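PDB 3D2Y: N-acetylmuramoyl-L-alanine amidase amiD from Escherichia coli, which hydrolyses, with a catalytic zinc ion, the amide link between N-acetylmuramoyl groups and L-amino acid residues in cell-wall glycopeptides. Local coordinates for residues A[117-131]-A[160-174]. Numbering follows the deposited sequence.
Sequences KYFAPFEPAQIQALI and DDPGPLFPWQQLAQQ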
loop_
_atom_site.group_PDB
_atom_site.type_symbol
_atom_site.label_atom_id
_atom_site.label_comp_id
_atom_site.label_asym_id
_atom_site.label_seq_id
_atom_site.Cartn_x
_atom_site.Cartn_y
_atom_site.Cartn_z
ATOM N N LYS A 117 4.455 -20.996 6.274
ATOM C CA LYS A 117 4.863 -19.871 5.453
ATOM C C LYS A 117 5.583 -18.854 6.361
ATOM O O LYS A 117 4.957 -18.259 7.249
ATOM C CB LYS A 117 3.626 -19.268 4.792
ATOM C CG LYS A 117 3.842 -18.864 3.369
ATOM C CD LYS A 117 2.739 -17.958 2.850
ATOM C CE LYS A 117 2.007 -18.599 1.680
ATOM N NZ LYS A 117 1.391 -17.608 0.747
ATOM N N TYR A 118 6.903 -18.703 6.172
ATOM C CA TYR A 118 7.728 -17.832 7.011
ATOM C C TYR A 118 8.125 -16.657 6.137
ATOM O O TYR A 118 8.567 -16.861 5.005
ATOM C CB TYR A 118 9.008 -18.539 7.497
ATOM C CG TYR A 118 8.920 -19.360 8.787
ATOM C CD1 TYR A 118 9.088 -18.767 10.049
ATOM C CD2 TYR A 118 8.718 -20.744 8.740
ATOM C CE1 TYR A 118 9.025 -19.542 11.238
ATOM C CE2 TYR A 118 8.656 -21.520 9.907
ATOM C CZ TYR A 118 8.808 -20.923 11.151
ATOM O OH TYR A 118 8.736 -21.727 12.287
ATOM N N PHE A 119 7.970 -15.434 6.642
ATOM C CA PHE A 119 8.331 -14.238 5.875
ATOM C C PHE A 119 9.734 -13.757 6.281
ATOM O O PHE A 119 10.227 -14.175 7.309
ATOM C CB PHE A 119 7.290 -13.132 6.086
ATOM C CG PHE A 119 6.000 -13.347 5.331
ATOM C CD1 PHE A 119 5.781 -12.740 4.095
ATOM C CD2 PHE A 119 4.969 -14.118 5.873
ATOM C CE1 PHE A 119 4.571 -12.906 3.400
ATOM C CE2 PHE A 119 3.775 -14.310 5.182
ATOM C CZ PHE A 119 3.546 -13.683 3.972
ATOM N N ALA A 120 10.347 -12.876 5.487
ATOM C CA ALA A 120 11.731 -12.403 5.718
ATOM C C ALA A 120 11.704 -11.012 6.337
ATOM O O ALA A 120 10.965 -10.158 5.870
ATOM C CB ALA A 120 12.445 -12.333 4.399
ATOM N N PRO A 121 12.494 -10.773 7.396
ATOM C CA PRO A 121 12.534 -9.438 7.997
ATOM C C PRO A 121 13.066 -8.374 7.028
ATOM O O PRO A 121 13.881 -8.674 6.159
ATOM C CB PRO A 121 13.503 -9.634 9.184
ATOM C CG PRO A 121 13.413 -11.104 9.485
ATOM C CD PRO A 121 13.341 -11.732 8.134
ATOM N N PHE A 122 12.607 -7.134 7.175
ATOM C CA PHE A 122 13.151 -6.046 6.363
ATOM C C PHE A 122 14.398 -5.416 6.993
ATOM O O PHE A 122 14.390 -4.978 8.175
ATOM C CB PHE A 122 12.070 -4.996 6.129
ATOM C CG PHE A 122 10.955 -5.476 5.204
ATOM C CD1 PHE A 122 9.930 -6.290 5.693
ATOM C CD2 PHE A 122 10.982 -5.172 3.846
ATOM C CE1 PHE A 122 8.880 -6.775 4.863
ATOM C CE2 PHE A 122 9.970 -5.663 2.996
ATOM C CZ PHE A 122 8.913 -6.475 3.526
ATOM N N GLU A 123 15.480 -5.364 6.203
ATOM C CA GLU A 123 16.691 -4.699 6.603
ATOM C C GLU A 123 16.382 -3.290 7.078
ATOM O O GLU A 123 15.707 -2.527 6.402
ATOM C CB GLU A 123 17.724 -4.683 5.460
ATOM C CG GLU A 123 17.786 -5.954 4.600
ATOM C CD GLU A 123 18.181 -7.242 5.340
ATOM O OE1 GLU A 123 18.629 -7.198 6.523
ATOM O OE2 GLU A 123 18.053 -8.319 4.695
ATOM N N PRO A 124 16.796 -2.954 8.314
ATOM C CA PRO A 124 16.572 -1.558 8.707
ATOM C C PRO A 124 17.171 -0.481 7.744
ATOM O O PRO A 124 16.598 0.607 7.631
ATOM C CB PRO A 124 17.192 -1.454 10.113
ATOM C CG PRO A 124 17.740 -2.847 10.453
ATOM C CD PRO A 124 17.307 -3.816 9.399
ATOM N N ALA A 125 18.279 -0.775 7.049
ATOM C CA ALA A 125 18.878 0.200 6.096
ATOM C C ALA A 125 17.847 0.539 4.979
ATOM O O ALA A 125 17.697 1.696 4.551
ATOM C CB ALA A 125 20.091 -0.336 5.500
ATOM N N GLN A 126 17.141 -0.490 4.526
ATOM C CA GLN A 126 16.103 -0.339 3.494
ATOM C C GLN A 126 14.965 0.548 3.961
ATOM O O GLN A 126 14.547 1.463 3.243
ATOM C CB GLN A 126 15.574 -1.712 3.089
ATOM C CG GLN A 126 14.482 -1.713 1.996
ATOM C CD GLN A 126 14.155 -3.109 1.521
ATOM O OE1 GLN A 126 13.543 -3.920 2.252
ATOM N NE2 GLN A 126 14.587 -3.420 0.298
ATOM N N ILE A 127 14.465 0.286 5.160
ATOM C CA ILE A 127 13.373 1.111 5.712
ATOM C C ILE A 127 13.873 2.564 5.844
ATOM O O ILE A 127 13.170 3.539 5.493
ATOM C CB ILE A 127 12.933 0.519 7.094
ATOM C CG1 ILE A 127 12.449 -0.962 6.945
ATOM C CG2 ILE A 127 11.903 1.405 7.778
ATOM C CD1 ILE A 127 11.290 -1.173 5.918
ATOM N N GLN A 128 15.119 2.715 6.289
ATOM C CA GLN A 128 15.678 4.054 6.482
ATOM C C GLN A 128 15.746 4.860 5.161
ATOM O O GLN A 128 15.556 6.090 5.142
ATOM C CB GLN A 128 17.068 3.967 7.172
ATOM C CG GLN A 128 17.051 3.726 8.724
ATOM C CD GLN A 128 15.922 4.469 9.471
ATOM O OE1 GLN A 128 14.951 3.854 9.927
ATOM N NE2 GLN A 128 16.048 5.782 9.589
ATOM N N ALA A 129 16.038 4.156 4.067
ATOM C CA ALA A 129 16.078 4.715 2.704
ATOM C C ALA A 129 14.678 5.037 2.200
ATOM O O ALA A 129 14.433 6.098 1.567
ATOM C CB ALA A 129 16.781 3.718 1.769
ATOM N N LEU A 130 13.754 4.116 2.480
ATOM C CA LEU A 130 12.323 4.273 2.094
ATOM C C LEU A 130 11.647 5.499 2.669
ATOM O O LEU A 130 10.879 6.149 1.963
ATOM C CB LEU A 130 11.558 3.024 2.501
ATOM C CG LEU A 130 10.053 2.962 2.225
ATOM C CD1 LEU A 130 9.736 3.235 0.722
ATOM C CD2 LEU A 130 9.482 1.645 2.743
ATOM N N ILE A 131 11.894 5.795 3.945
ATOM C CA ILE A 131 11.175 6.884 4.657
ATOM C C ILE A 131 11.221 8.256 3.921
ATOM O O ILE A 131 10.178 8.784 3.618
ATOM C CB ILE A 131 11.599 6.935 6.191
ATOM C CG1 ILE A 131 11.051 5.686 6.898
ATOM C CG2 ILE A 131 11.151 8.284 6.874
ATOM C CD1 ILE A 131 11.654 5.392 8.359
ATOM N N ASP A 160 0.321 -11.203 -1.272
ATOM C CA ASP A 160 0.590 -11.027 0.161
ATOM C C ASP A 160 1.498 -9.838 0.472
ATOM O O ASP A 160 1.617 -9.422 1.641
ATOM C CB ASP A 160 1.287 -12.302 0.681
ATOM C CG ASP A 160 0.317 -13.446 0.905
ATOM O OD1 ASP A 160 -0.892 -13.209 0.836
ATOM O OD2 ASP A 160 0.765 -14.593 1.134
ATOM N N ASP A 161 2.211 -9.352 -0.548
ATOM C CA ASP A 161 3.266 -8.367 -0.337
ATOM C C ASP A 161 2.788 -6.992 0.108
ATOM O O ASP A 161 1.675 -6.574 -0.280
ATOM C CB ASP A 161 4.255 -8.334 -1.529
ATOM C CG ASP A 161 3.631 -7.837 -2.825
ATOM O OD1 ASP A 161 4.134 -6.811 -3.341
ATOM O OD2 ASP A 161 2.639 -8.445 -3.308
ATOM N N PRO A 162 3.592 -6.294 0.966
ATOM C CA PRO A 162 4.905 -6.696 1.508
ATOM C C PRO A 162 4.902 -7.553 2.774
ATOM O O PRO A 162 5.960 -7.761 3.345
ATOM C CB PRO A 162 5.565 -5.353 1.831
ATOM C CG PRO A 162 4.396 -4.521 2.277
ATOM C CD PRO A 162 3.210 -4.962 1.452
ATOM N N GLY A 163 3.730 -8.010 3.218
ATOM C CA GLY A 163 3.678 -9.044 4.236
ATOM C C GLY A 163 3.703 -8.574 5.676
ATOM O O GLY A 163 3.892 -7.378 5.977
ATOM N N PRO A 164 3.503 -9.523 6.607
ATOM C CA PRO A 164 3.284 -9.212 8.021
ATOM C C PRO A 164 4.554 -8.742 8.770
ATOM O O PRO A 164 4.449 -8.269 9.914
ATOM C CB PRO A 164 2.731 -10.524 8.562
ATOM C CG PRO A 164 3.502 -11.572 7.733
ATOM C CD PRO A 164 3.451 -10.964 6.334
ATOM N N LEU A 165 5.738 -8.855 8.147
ATOM C CA LEU A 165 6.990 -8.372 8.771
ATOM C C LEU A 165 7.315 -6.929 8.337
ATOM O O LEU A 165 8.236 -6.290 8.869
ATOM C CB LEU A 165 8.152 -9.336 8.508
ATOM C CG LEU A 165 8.046 -10.705 9.237
ATOM C CD1 LEU A 165 9.290 -11.478 9.052
ATOM C CD2 LEU A 165 7.800 -10.549 10.735
ATOM N N PHE A 166 6.533 -6.414 7.401
ATOM C CA PHE A 166 6.671 -5.016 6.982
ATOM C C PHE A 166 6.271 -4.046 8.104
ATOM O O PHE A 166 5.161 -4.159 8.626
ATOM C CB PHE A 166 5.900 -4.680 5.680
ATOM C CG PHE A 166 6.251 -3.328 5.150
ATOM C CD1 PHE A 166 5.404 -2.240 5.353
ATOM C CD2 PHE A 166 7.490 -3.122 4.534
ATOM C CE1 PHE A 166 5.801 -0.938 4.894
ATOM C CE2 PHE A 166 7.880 -1.877 4.092
ATOM C CZ PHE A 166 7.015 -0.775 4.261
ATOM N N PRO A 167 7.178 -3.099 8.480
ATOM C CA PRO A 167 6.945 -2.267 9.675
ATOM C C PRO A 167 6.017 -1.040 9.488
ATOM O O PRO A 167 6.479 0.098 9.536
ATOM C CB PRO A 167 8.381 -1.873 10.093
ATOM C CG PRO A 167 9.144 -1.802 8.778
ATOM C CD PRO A 167 8.485 -2.808 7.841
ATOM N N TRP A 168 4.716 -1.297 9.264
ATOM C CA TRP A 168 3.717 -0.232 9.028
ATOM C C TRP A 168 3.614 0.784 10.171
ATOM O O TRP A 168 3.553 2.002 9.921
ATOM C CB TRP A 168 2.344 -0.831 8.746
ATOM C CG TRP A 168 2.234 -1.492 7.398
ATOM C CD1 TRP A 168 2.219 -2.827 7.145
ATOM C CD2 TRP A 168 2.208 -0.837 6.110
ATOM N NE1 TRP A 168 2.127 -3.067 5.775
ATOM C CE2 TRP A 168 2.096 -1.863 5.117
ATOM C CE3 TRP A 168 2.230 0.507 5.700
ATOM C CZ2 TRP A 168 2.029 -1.589 3.741
ATOM C CZ3 TRP A 168 2.143 0.794 4.319
ATOM C CH2 TRP A 168 2.051 -0.270 3.353
ATOM N N GLN A 169 3.586 0.281 11.414
ATOM C CA GLN A 169 3.508 1.155 12.598
ATOM C C GLN A 169 4.727 2.093 12.713
ATOM O O GLN A 169 4.567 3.284 12.972
ATOM C CB GLN A 169 3.326 0.359 13.899
ATOM C CG GLN A 169 2.603 1.190 14.961
ATOM C CD GLN A 169 2.534 0.535 16.322
ATOM O OE1 GLN A 169 2.645 -0.688 16.462
ATOM N NE2 GLN A 169 2.315 1.354 17.340
ATOM N N GLN A 170 5.929 1.560 12.509
ATOM C CA GLN A 170 7.131 2.385 12.442
ATOM C C GLN A 170 7.016 3.514 11.406
ATOM O O GLN A 170 7.452 4.648 11.647
ATOM C CB GLN A 170 8.344 1.532 12.092
ATOM C CG GLN A 170 9.604 2.300 12.218
ATOM C CD GLN A 170 10.809 1.609 11.666
ATOM O OE1 GLN A 170 11.778 2.273 11.307
ATOM N NE2 GLN A 170 10.765 0.285 11.565
ATOM N N LEU A 171 6.459 3.197 10.242
ATOM C CA LEU A 171 6.330 4.188 9.182
ATOM C C LEU A 171 5.290 5.209 9.581
ATOM O O LEU A 171 5.450 6.390 9.261
ATOM C CB LEU A 171 5.894 3.557 7.856
ATOM C CG LEU A 171 6.931 2.831 7.010
ATOM C CD1 LEU A 171 6.515 2.894 5.547
ATOM C CD2 LEU A 171 8.232 3.504 7.215
ATOM N N ALA A 172 4.223 4.761 10.260
ATOM C CA ALA A 172 3.131 5.632 10.636
ATOM C C ALA A 172 3.604 6.675 11.630
ATOM O O ALA A 172 3.144 7.816 11.612
ATOM C CB ALA A 172 1.951 4.826 11.202
ATOM N N GLN A 173 4.535 6.275 12.491
ATOM C CA GLN A 173 5.150 7.192 13.459
ATOM C C GLN A 173 6.031 8.260 12.801
ATOM O O GLN A 173 6.289 9.308 13.407
ATOM C CB GLN A 173 5.907 6.404 14.518
ATOM C CG GLN A 173 4.953 5.607 15.414
ATOM C CD GLN A 173 5.653 4.557 16.250
ATOM O OE1 GLN A 173 6.851 4.316 16.097
ATOM N NE2 GLN A 173 4.903 3.927 17.152
ATOM N N GLN A 174 6.475 7.983 11.576
ATOM C CA GLN A 174 7.190 8.942 10.718
ATOM C C GLN A 174 6.260 9.755 9.767
ATOM O O GLN A 174 6.729 10.501 8.877
ATOM C CB GLN A 174 8.284 8.208 9.924
ATOM C CG GLN A 174 9.349 7.555 10.780
ATOM C CD GLN A 174 10.256 8.560 11.430
ATOM O OE1 GLN A 174 10.473 8.523 12.638
ATOM N NE2 GLN A 174 10.791 9.482 10.630
HETATM O O HOH W 1 -0.811 -16.670 1.761
HETATM O O HOH W 2 10.917 -6.537 9.379
HETATM O O HOH W 3 14.518 2.825 12.287
#
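With CG anti to the carbonyl carbon (chi1 -76° in F119, the same rotamer in F122), both phenylalanines of 117-131 drop their rings onto the loop 160-167. P164 CD sits 3.3 Å from the F119 ring centroid and only 4° off the normal, a CH-pi contact centred on one face. Trimming F119 to an alanine is likely to strip P164 CD of that aromatic face and open a gap between P164 and D160, though CB would still meet L165 CD1. F122 and F166 form a T-shaped pair: planes 86° apart, the F166 edge directed at the F122 face, while P162 O approaches the F122 rim in plane, 3.2 Å from F122 CZ. Further along, I127 CD1 points at the P167 ring, 3.6 Å from P167 CG, and I131 CG1 lies 3.6 Å from L171 CD2, joining the two helices. At the other end K117 NZ donates to D160 OD2 at 3.1 Å, nearly along the C-O axis, and a water bridges the same two atoms; D160 OD1 pairs with R225. Two cations on one carboxylate would favour its charged form, and the apolar contacts from F119 to I131 tie strand 116-119 and helix 124-141 to helix 168-173 and the preceding loop, which carries the zinc ligand D161.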